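PDB 1OYJ: probable glutathione S-transferase GSTU1 from Oryza sativa, which catalyses the conjugation of reduced glutathione to a wide range of hydrophobic electrophiles, and is a tau-class plant glutathione transferase linked to herbicide detoxification. Local coordinates for residues W175-S178 against Y179-G183; Y218-V221 against G222-K225. All blocks are in the same frame, centred on the assembly; numbering follows the deposited sequence.

Contact 1. Residues W175-S178 against Y179-G183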
ATOM      1  N   TRP A 175     -16.694  13.733  -0.906  1.00 18.27           N
ATOM      2  CA  TRP A 175     -15.847  14.900  -0.792  1.00 17.71           C
ATOM      3  C   TRP A 175     -15.744  15.632  -2.102  1.00 19.48           C
ATOM      4  O   TRP A 175     -15.109  16.693  -2.152  1.00 21.40           O
ATOM      5  CB  TRP A 175     -14.451  14.459  -0.301  1.00 19.20           C
ATOM      6  CG  TRP A 175     -14.454  13.734   0.995  1.00 16.73           C
ATOM      7  CD1 TRP A 175     -14.993  12.575   1.246  1.00 19.63           C
ATOM      8  CD2 TRP A 175     -13.888  14.174   2.238  1.00 21.41           C
ATOM      9  NE1 TRP A 175     -14.799  12.211   2.552  1.00 16.92           N
ATOM     10  CE2 TRP A 175     -14.118  13.188   3.178  1.00 19.40           C
ATOM     11  CE3 TRP A 175     -13.205  15.290   2.637  1.00 22.26           C
ATOM     12  CZ2 TRP A 175     -13.671  13.277   4.491  1.00 23.36           C
ATOM     13  CZ3 TRP A 175     -12.826  15.381   3.955  1.00 21.39           C
ATOM     14  CH2 TRP A 175     -13.032  14.387   4.837  1.00 21.36           C
ATOM     15  N   PHE A 176     -16.334  15.117  -3.183  1.00 18.69           N
ATOM     16  CA  PHE A 176     -16.121  15.768  -4.479  1.00 20.37           C
ATOM     17  C   PHE A 176     -16.604  17.246  -4.413  1.00 19.99           C
ATOM     18  O   PHE A 176     -15.941  18.165  -4.864  1.00 19.10           O
ATOM     19  CB  PHE A 176     -16.786  15.047  -5.652  1.00 21.95           C
ATOM     20  CG  PHE A 176     -16.022  13.819  -6.164  1.00 20.93           C
ATOM     21  CD1 PHE A 176     -14.846  13.390  -5.569  1.00 19.67           C
ATOM     22  CD2 PHE A 176     -16.551  13.077  -7.211  1.00 22.85           C
ATOM     23  CE1 PHE A 176     -14.209  12.274  -6.012  1.00 22.20           C
ATOM     24  CE2 PHE A 176     -15.814  11.953  -7.682  1.00 20.43           C
ATOM     25  CZ  PHE A 176     -14.720  11.565  -7.065  1.00 21.34           C
ATOM     26  N   TYR A 177     -17.720  17.439  -3.744  1.00 19.87           N
ATOM     27  CA  TYR A 177     -18.342  18.749  -3.640  1.00 19.48           C
ATOM     28  C   TYR A 177     -17.402  19.689  -2.966  1.00 19.40           C
ATOM     29  O   TYR A 177     -17.209  20.782  -3.465  1.00 18.58           O
ATOM     30  CB  TYR A 177     -19.727  18.675  -2.946  1.00 20.27           C
ATOM     31  CG  TYR A 177     -20.338  20.058  -2.670  1.00 23.22           C
ATOM     32  CD1 TYR A 177     -20.820  20.864  -3.712  1.00 25.78           C
ATOM     33  CD2 TYR A 177     -20.393  20.570  -1.392  1.00 25.62           C
ATOM     34  CE1 TYR A 177     -21.383  22.184  -3.457  1.00 29.55           C
ATOM     35  CE2 TYR A 177     -20.964  21.838  -1.131  1.00 27.81           C
ATOM     36  CZ  TYR A 177     -21.455  22.647  -2.170  1.00 31.87           C
ATOM     37  OH  TYR A 177     -21.998  23.915  -1.924  1.00 35.92           O
ATOM     38  N   SER A 178     -16.797  19.254  -1.865  1.00 18.30           N
ATOM     39  CA  SER A 178     -15.832  20.027  -1.143  1.00 19.37           C
ATOM     40  C   SER A 178     -14.575  20.325  -1.997  1.00 20.40           C
ATOM     41  O   SER A 178     -14.032  21.426  -1.899  1.00 20.66           O
ATOM     42  CB  SER A 178     -15.446  19.309   0.165  1.00 19.62           C
ATOM     43  OG  SER A 178     -16.558  19.172   1.035  1.00 21.85           O
ATOM     44  N   TYR A 179     -14.156  19.370  -2.811  1.00 19.91           N
ATOM     45  CA  TYR A 179     -13.018  19.599  -3.691  1.00 21.28           C
ATOM     46  C   TYR A 179     -13.384  20.679  -4.680  1.00 21.89           C
ATOM     47  O   TYR A 179     -12.536  21.514  -4.988  1.00 22.62           O
ATOM     48  CB  TYR A 179     -12.641  18.373  -4.509  1.00 21.03           C
ATOM     49  CG  TYR A 179     -12.198  17.159  -3.715  1.00 20.93           C
ATOM     50  CD1 TYR A 179     -11.776  17.251  -2.437  1.00 20.63           C
ATOM     51  CD2 TYR A 179     -12.163  15.959  -4.294  1.00 24.92           C
ATOM     52  CE1 TYR A 179     -11.411  16.112  -1.737  1.00 21.01           C
ATOM     53  CE2 TYR A 179     -11.766  14.862  -3.624  1.00 24.56           C
ATOM     54  CZ  TYR A 179     -11.416  14.944  -2.357  1.00 22.46           C
ATOM     55  OH  TYR A 179     -11.018  13.760  -1.717  1.00 27.31           O
ATOM     56  N   GLU A 180     -14.630  20.625  -5.170  1.00 22.07           N
ATOM     57  CA  GLU A 180     -15.157  21.622  -6.102  1.00 23.09           C
ATOM     58  C   GLU A 180     -15.166  23.018  -5.598  1.00 23.21           C
ATOM     59  O   GLU A 180     -14.654  23.953  -6.284  1.00 21.95           O
ATOM     60  CB  GLU A 180     -16.558  21.288  -6.658  1.00 24.11           C
ATOM     61  CG  GLU A 180     -16.536  20.118  -7.616  1.00 23.23           C
ATOM     62  CD  GLU A 180     -17.905  19.608  -8.032  1.00 24.78           C
ATOM     63  OE1 GLU A 180     -18.883  19.825  -7.309  1.00 26.61           O
ATOM     64  OE2 GLU A 180     -17.984  19.030  -9.109  1.00 28.86           O
ATOM     65  N   ARG A 181     -15.667  23.185  -4.390  1.00 24.05           N
ATOM     66  CA  ARG A 181     -15.769  24.507  -3.859  1.00 25.76           C
ATOM     67  C   ARG A 181     -14.394  25.030  -3.465  1.00 24.89           C
ATOM     68  O   ARG A 181     -14.089  26.188  -3.688  1.00 22.24           O
ATOM     69  CB  ARG A 181     -16.726  24.509  -2.647  1.00 27.11           C
ATOM     70  CG  ARG A 181     -18.173  24.180  -3.063  1.00 33.33           C
ATOM     71  CD  ARG A 181     -19.205  24.993  -2.457  1.00 40.32           C
ATOM     72  NE  ARG A 181     -19.141  26.422  -2.757  1.00 43.19           N
ATOM     73  CZ  ARG A 181     -19.286  27.361  -1.828  1.00 49.44           C
ATOM     74  NH1 ARG A 181     -19.277  28.651  -2.148  1.00 50.64           N
ATOM     75  NH2 ARG A 181     -19.432  27.013  -0.554  1.00 51.27           N
ATOM     76  N   CYS A 182     -13.539  24.179  -2.931  1.00 23.82           N
ATOM     77  CA  CYS A 182     -12.244  24.669  -2.494  1.00 24.76           C
ATOM     78  C   CYS A 182     -11.243  24.775  -3.632  1.00 26.06           C
ATOM     79  O   CYS A 182     -10.436  25.697  -3.648  1.00 24.83           O
ATOM     80  CB  CYS A 182     -11.664  23.803  -1.399  1.00 25.12           C
ATOM     81  SG  CYS A 182     -12.649  23.586   0.063  1.00 28.07           S
ATOM     82  N   GLY A 183     -11.318  23.863  -4.583  1.00 24.72           N
ATOM     83  CA  GLY A 183     -10.394  23.827  -5.659  1.00 25.96           C
ATOM     84  C   GLY A 183     -10.721  24.651  -6.889  1.00 25.49           C
ATOM     85  O   GLY A 183      -9.856  24.876  -7.736  1.00 27.25           O
TER
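Trp175 to Ser178 and Tyr179 to Cys182 are joined by four consecutive i to i+4 backbone hydrogen bonds of helix 176-183. Tyr179 N gives its proton to Trp175 O at 2.9 Å, and Glu180 N to Phe176 O at 2.8 Å; Arg181 and Cys182 donate in the same way to Tyr177 and Ser178. All four N-H...O angles lie between 154° and 158°, so this turn is regular.

Tyr179 turns back along the helix. With CG beside its own backbone N, its ring lies against the preceding turn, with Trp175 O over one face, 3.3 Å above the plane and displaced toward the rim. Trp175 CB reaches Tyr179 CZ at 3.7 Å, and Phe176 CD1 meets Tyr179 CD2 at 3.9 Å, the two side chains crossing at a slant. Leu115 and Leu122 of helix 97-124 and Met137 of helix 127-148 also touch Tyr179, placing it in the interior of the all-helical C-terminal domain.

Tyr177 and Arg181 run alongside each other in the same direction. Arg181 CG makes a CH-pi contact over the Tyr177 ring, 4.0 Å from its centroid and 22° off the normal, while Arg181 CD comes against the phenol end, 3.0 Å from Tyr177 OH. Glu180 OE2 accepts a hydrogen bond from Val187 N, tying the helix to the chain that follows.

The chemistry thus divides by side: aromatic and aliphatic packing, with the Trp175 carbonyl over one face, buries Tyr179, whereas Arg181 covers part of the Tyr177 face with its CG methylene and leaves the guanidinium beyond the ring, consistent with its exposed position.

Contact 2. Residues Y218-V221 against G222-K225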
ATOM      1  N   TYR A 218     -18.996  18.810   3.569  1.00 20.19           N
ATOM      2  CA  TYR A 218     -18.513  20.188   3.364  1.00 21.20           C
ATOM      3  C   TYR A 218     -18.492  20.945   4.669  1.00 23.08           C
ATOM      4  O   TYR A 218     -17.645  21.807   4.864  1.00 22.43           O
ATOM      5  CB  TYR A 218     -19.352  20.952   2.404  1.00 21.33           C
ATOM      6  CG  TYR A 218     -18.812  22.344   2.000  1.00 25.18           C
ATOM      7  CD1 TYR A 218     -17.525  22.508   1.563  1.00 27.04           C
ATOM      8  CD2 TYR A 218     -19.616  23.463   2.065  1.00 28.76           C
ATOM      9  CE1 TYR A 218     -17.048  23.726   1.171  1.00 32.71           C
ATOM     10  CE2 TYR A 218     -19.124  24.715   1.682  1.00 34.89           C
ATOM     11  CZ  TYR A 218     -17.848  24.813   1.242  1.00 32.61           C
ATOM     12  OH  TYR A 218     -17.304  26.002   0.876  1.00 42.06           O
ATOM     13  N   ASP A 219     -19.474  20.658   5.518  1.00 24.97           N
ATOM     14  CA  ASP A 219     -19.562  21.259   6.842  1.00 26.80           C
ATOM     15  C   ASP A 219     -18.424  20.783   7.727  1.00 25.65           C
ATOM     16  O   ASP A 219     -17.748  21.570   8.438  1.00 28.39           O
ATOM     17  CB  ASP A 219     -20.912  20.894   7.408  1.00 28.82           C
ATOM     18  CG  ASP A 219     -21.986  21.854   6.958  1.00 32.84           C
ATOM     19  OD1 ASP A 219     -21.675  22.979   6.434  1.00 38.99           O
ATOM     20  OD2 ASP A 219     -23.163  21.522   7.065  1.00 41.73           O
ATOM     21  N   PHE A 220     -18.086  19.519   7.625  1.00 24.94           N
ATOM     22  CA  PHE A 220     -16.910  19.020   8.370  1.00 24.99           C
ATOM     23  C   PHE A 220     -15.607  19.716   7.829  1.00 25.05           C
ATOM     24  O   PHE A 220     -14.745  20.109   8.625  1.00 25.69           O
ATOM     25  CB  PHE A 220     -16.823  17.538   8.256  1.00 22.85           C
ATOM     26  CG  PHE A 220     -15.758  16.947   9.035  1.00 24.45           C
ATOM     27  CD1 PHE A 220     -15.881  16.814  10.390  1.00 28.94           C
ATOM     28  CD2 PHE A 220     -14.624  16.473   8.422  1.00 27.22           C
ATOM     29  CE1 PHE A 220     -14.841  16.298  11.154  1.00 26.83           C
ATOM     30  CE2 PHE A 220     -13.621  15.916   9.153  1.00 28.01           C
ATOM     31  CZ  PHE A 220     -13.748  15.814  10.547  1.00 26.82           C
ATOM     32  N   VAL A 221     -15.490  19.892   6.513  1.00 24.26           N
ATOM     33  CA  VAL A 221     -14.299  20.502   5.962  1.00 25.99           C
ATOM     34  C   VAL A 221     -14.213  21.911   6.542  1.00 29.00           C
ATOM     35  O   VAL A 221     -13.134  22.474   6.747  1.00 27.80           O
ATOM     36  CB  VAL A 221     -14.405  20.568   4.491  1.00 26.09           C
ATOM     37  CG1 VAL A 221     -13.395  21.493   3.914  1.00 29.03           C
ATOM     38  CG2 VAL A 221     -14.205  19.181   3.951  1.00 21.98           C
ATOM     39  N   GLY A 222     -15.374  22.467   6.756  1.00 31.61           N
ATOM     40  CA  GLY A 222     -15.485  23.759   7.379  1.00 34.79           C
ATOM     41  C   GLY A 222     -14.846  23.742   8.752  1.00 37.12           C
ATOM     42  O   GLY A 222     -14.082  24.663   9.068  1.00 38.88           O
ATOM     43  N   VAL A 223     -15.111  22.732   9.578  1.00 39.36           N
ATOM     44  CA  VAL A 223     -14.460  22.730  10.872  1.00 41.69           C
ATOM     45  C   VAL A 223     -12.989  22.471  10.653  1.00 43.81           C
ATOM     46  O   VAL A 223     -12.164  23.135  11.272  1.00 43.93           O
ATOM     47  CB  VAL A 223     -15.040  21.760  11.955  1.00 42.15           C
ATOM     48  CG1 VAL A 223     -16.546  21.679  11.875  1.00 42.60           C
ATOM     49  CG2 VAL A 223     -14.422  20.384  11.882  1.00 43.49           C
ATOM     50  N   LEU A 224     -12.627  21.546   9.786  1.00 44.78           N
ATOM     51  CA  LEU A 224     -11.208  21.325   9.554  1.00 47.92           C
ATOM     52  C   LEU A 224     -10.488  22.645   9.145  1.00 49.75           C
ATOM     53  O   LEU A 224      -9.392  22.924   9.623  1.00 50.50           O
ATOM     54  CB  LEU A 224     -10.960  20.268   8.455  1.00 47.92           C
ATOM     55  CG  LEU A 224     -11.370  18.818   8.684  1.00 47.91           C
ATOM     56  CD1 LEU A 224     -11.178  18.031   7.430  1.00 49.49           C
ATOM     57  CD2 LEU A 224     -10.591  18.178   9.769  1.00 48.13           C
ATOM     58  N   LYS A 225     -11.110  23.450   8.277  1.00 52.06           N
ATOM     59  CA  LYS A 225     -10.485  24.656   7.736  1.00 53.79           C
ATOM     60  C   LYS A 225     -10.170  25.634   8.867  1.00 56.71           C
ATOM     61  O   LYS A 225      -9.229  26.414   8.772  1.00 56.33           O
ATOM     62  CB  LYS A 225     -11.366  25.305   6.667  1.00 53.36           C
ATOM     63  CG  LYS A 225     -10.703  26.411   5.845  1.00 54.29           C
ATOM     64  CD  LYS A 225     -11.355  27.807   6.047  1.00 55.45           C
ATOM     65  CE  LYS A 225     -10.306  28.927   6.228  1.00 56.07           C
ATOM     66  NZ  LYS A 225     -10.768  30.073   7.063  1.00 55.08           N
TER
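Phe220 lies at a slant to both Leu224 and Val223, four and three residues further along the same helix. The Leu224 contact is the closer: Phe220 CE2 stands 3.7 Å from Leu224 CD1, and Leu224 CG is equally near that ring carbon. The second methyl, CD2, also reaches the ring, lying 4.0 Å from Phe220 CZ, so the leucine meets the CD2-CE2-CZ side with its whole branched end. At the CD1-CE1 side of the ring outline, Phe220 CD1 approaches Val223 CG2 at 4.1 Å. Phe220 CG is turned anti to the backbone N (chi1 -176°), and although its CB points away from residues 222-225, this torsion brings the ring forward along the helix to them. For Val223, CG2 occupies the crowded position between backbone N and carbonyl carbon, and from there it also touches Phe220 O at 3.3 Å.

These residues belong to helix 214-229, the C-terminal helix of the chain, which follows the helical core of the glutathione transferase fold. Phe220 touches Phe12 and Val14 of the thioredoxin-like N-terminal domain, and its side chain is about 8 Å from bound glutathione, so its ring bridges the two domains near the active site. Val221 and Leu224 both pack on Trp123 of helix 97-124.

Behind the side chains, four i to i+4 backbone bonds hold the turn. Leu224 N to Phe220 O is the straightest, 2.8 Å with an N-H...O angle of 171°, and it links the same two residues whose side chains pack together. Lys225 N reaches Val221 O at 2.7 Å, while the bond from Gly222 N to Tyr218 O is more bent.

Overall arrangement
The two contacts come in series along the chain, contact 1 on helix 176-183 and contact 2 on the C-terminal helix 214-229, with centres about 11 Å apart on the same side of the chain's centre. They touch directly: Ser178 OG lies 3.7 Å from Val221 CG2, and the rings of Tyr177 and Tyr218 meet edge-to-face. Helix 97-124 is shared by both, since Tyr179 of contact 1 and Val221 and Leu224 of contact 2 all pack on Trp123. The side chain of Trp175 comes within about 7 Å of bound glutathione, and that of Phe220 is similarly placed, so the start of contact 1 and the Phe220 side of contact 2 lie near the glutathione site.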